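Local coordinates for protein SxtG (Microseira wollei, PDB 6U1R) that probably acts as an amidinotransferase, moving an amidino group onto an acceptor substrate in the biosynthesis of the paralytic shellfish toxin saxitoxin, at residues A48-E54 with E75-Y81. Residues are numbered along the deposited sequence; the frame is centred on the assembly and turned at random.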
loop_
_atom_site.group_PDB
_atom_site.type_symbol
_atom_site.label_atom_id
_atom_site.label_comp_id
_atom_site.label_asym_id
_atom_site.label_seq_id
_atom_site.Cartn_x
_atom_site.Cartn_y
_atom_site.Cartn_z
ATOM N N ALA A 48 -16.631 15.487 9.817
ATOM C CA ALA A 48 -16.255 15.725 8.430
ATOM C C ALA A 48 -15.685 17.131 8.229
ATOM O O ALA A 48 -16.165 18.103 8.816
ATOM C CB ALA A 48 -17.470 15.511 7.525
ATOM N N MET A 49 -14.643 17.216 7.397
ATOM C CA MET A 49 -13.960 18.448 7.020
ATOM C C MET A 49 -14.189 18.717 5.541
ATOM O O MET A 49 -14.201 17.787 4.735
ATOM C CB MET A 49 -12.450 18.347 7.279
ATOM C CG MET A 49 -12.085 17.909 8.699
ATOM S SD MET A 49 -12.525 19.132 9.946
ATOM C CE MET A 49 -11.435 20.466 9.504
ATOM N N LEU A 50 -14.359 19.986 5.178
ATOM C CA LEU A 50 -14.621 20.323 3.787
ATOM C C LEU A 50 -13.479 19.852 2.879
ATOM O O LEU A 50 -12.313 19.796 3.299
ATOM C CB LEU A 50 -14.802 21.835 3.633
ATOM C CG LEU A 50 -16.027 22.494 4.264
ATOM C CD1 LEU A 50 -15.966 24.016 4.024
ATOM C CD2 LEU A 50 -17.316 21.894 3.689
ATOM N N PRO A 51 -13.788 19.526 1.619
ATOM C CA PRO A 51 -12.735 19.254 0.639
ATOM C C PRO A 51 -11.803 20.448 0.509
ATOM O O PRO A 51 -12.221 21.598 0.655
ATOM C CB PRO A 51 -13.512 19.031 -0.670
ATOM C CG PRO A 51 -14.900 18.807 -0.284
ATOM C CD PRO A 51 -15.121 19.538 1.004
ATOM N N ALA A 52 -10.548 20.161 0.184
ATOM C CA ALA A 52 -9.565 21.195 -0.105
ATOM C C ALA A 52 -9.609 21.570 -1.578
ATOM O O ALA A 52 -9.730 20.701 -2.455
ATOM C CB ALA A 52 -8.161 20.719 0.257
ATOM N N LEU A 53 -9.480 22.870 -1.840
ATOM C CA LEU A 53 -9.593 23.388 -3.195
ATOM C C LEU A 53 -8.434 22.943 -4.074
ATOM O O LEU A 53 -8.617 22.716 -5.285
ATOM C CB LEU A 53 -9.663 24.923 -3.138
ATOM C CG LEU A 53 -10.015 25.708 -4.386
ATOM C CD1 LEU A 53 -11.438 25.362 -4.859
ATOM C CD2 LEU A 53 -9.893 27.211 -4.084
ATOM N N GLU A 54 -7.244 22.819 -3.496
ATOM C CA GLU A 54 -6.034 22.594 -4.279
ATOM C C GLU A 54 -5.376 21.290 -3.885
ATOM O O GLU A 54 -5.528 20.838 -2.740
ATOM C CB GLU A 54 -5.030 23.749 -4.091
ATOM C CG GLU A 54 -5.570 25.137 -4.416
ATOM C CD GLU A 54 -5.347 25.549 -5.862
ATOM O OE1 GLU A 54 -5.701 26.701 -6.214
ATOM O OE2 GLU A 54 -4.813 24.731 -6.645
ATOM N N GLU A 75 -7.542 26.243 0.781
ATOM C CA GLU A 75 -6.412 25.741 -0.013
ATOM C C GLU A 75 -6.044 24.305 0.334
ATOM O O GLU A 75 -5.872 23.443 -0.536
ATOM C CB GLU A 75 -5.183 26.627 0.227
ATOM C CG GLU A 75 -5.242 28.051 -0.331
ATOM C CD GLU A 75 -5.923 29.085 0.581
ATOM O OE1 GLU A 75 -6.479 28.734 1.657
ATOM O OE2 GLU A 75 -5.885 30.280 0.206
ATOM N N THR A 76 -5.815 24.049 1.626
ATOM C CA THR A 76 -5.325 22.741 2.051
ATOM C C THR A 76 -6.170 22.172 3.182
ATOM O O THR A 76 -5.680 21.376 3.986
ATOM C CB THR A 76 -3.853 22.787 2.474
ATOM O OG1 THR A 76 -3.694 23.654 3.612
ATOM C CG2 THR A 76 -2.960 23.278 1.313
ATOM N N GLY A 77 -7.445 22.547 3.234
ATOM C CA GLY A 77 -8.344 22.020 4.240
ATOM C C GLY A 77 -8.325 22.812 5.535
ATOM O O GLY A 77 -7.996 24.006 5.542
ATOM N N GLY A 78 -8.672 22.158 6.639
ATOM C CA GLY A 78 -8.687 22.797 7.938
ATOM C C GLY A 78 -9.996 23.449 8.323
ATOM O O GLY A 78 -10.073 24.050 9.407
ATOM N N ILE A 79 -11.029 23.327 7.499
ATOM C CA ILE A 79 -12.330 23.940 7.741
ATOM C C ILE A 79 -13.351 22.820 7.929
ATOM O O ILE A 79 -13.539 22.002 7.022
ATOM C CB ILE A 79 -12.762 24.857 6.585
ATOM C CG1 ILE A 79 -11.672 25.884 6.245
ATOM C CG2 ILE A 79 -14.098 25.550 6.928
ATOM C CD1 ILE A 79 -11.406 26.886 7.357
ATOM N N PRO A 80 -14.083 22.759 9.045
ATOM C CA PRO A 80 -15.099 21.705 9.195
ATOM C C PRO A 80 -16.335 21.972 8.342
ATOM O O PRO A 80 -16.652 23.106 7.984
ATOM C CB PRO A 80 -15.441 21.758 10.690
ATOM C CG PRO A 80 -15.265 23.213 11.036
ATOM C CD PRO A 80 -14.038 23.642 10.225
ATOM N N TYR A 81 -17.050 20.896 8.015
ATOM C CA TYR A 81 -18.411 21.068 7.530
ATOM C C TYR A 81 -19.232 21.777 8.603
ATOM O O TYR A 81 -19.024 21.534 9.801
ATOM C CB TYR A 81 -19.068 19.723 7.207
ATOM C CG TYR A 81 -18.817 19.211 5.807
ATOM C CD1 TYR A 81 -17.671 18.499 5.513
ATOM C CD2 TYR A 81 -19.739 19.439 4.778
ATOM C CE1 TYR A 81 -17.429 18.026 4.235
ATOM C CE2 TYR A 81 -19.510 18.967 3.497
ATOM C CZ TYR A 81 -18.350 18.251 3.229
ATOM O OH TYR A 81 -18.090 17.768 1.967
HETATM O O HOH W 1 -11.610 21.719 5.028
#
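Met49 and Pro80 face each other in a single antiparallel beta bridge, as a non-hydrogen-bonded pair. The bridge closes the base of a helical excursion, helices 53-57 and 63-72, in the amidinotransferase alpha/beta-propeller fold. Two backbone bonds flank it. Leu50 N donates to Ile79 O at 2.9 Å. Tyr81 N donates to Ala48 O at 3.0 Å. A water bridges the next step, accepting from Ile79 N at 3.0 Å and lying within hydrogen-bonding distance of Leu50 O.

Leu50 meets Tyr81 in a CH-pi contact. Leu50 CD2 sits over the middle of one ring face, 3.5 Å from the ring centroid. The other methyl, Leu50 CD1, touches Ile79 CG2. The Tyr81 ring edge lies along the opposite backbone, where Tyr81 CE1 is 3.3 Å from Met49 O. Ala48 CB approaches Tyr81 CD1 obliquely, from across the ring plane from Leu50 CD2, and Pro51 CD touches the hydroxyl end. Met49 reaches back by bending at chi2 (-67°) and chi3 (-66°). This lays Met49 CE 3.4 Å from Ile79 C, with SD beside Pro80.

Pairing becomes looser toward Gly77 and Gly78, whose positive phi angles turn the chain. Ala52 CB packs there against Gly77 N.

Farther out, Tyr81 OH is hydrogen-bonded to Pro361 O, and Phe362 stacks with the Tyr81 ring. The Pro51 side chain lies about 10 Å from that of His264, a predicted active-site residue. The Glu54 carboxylate turns away to a salt bridge with Lys58, while Glu54 N makes a weak bond of 3.3 Å to Glu75 O.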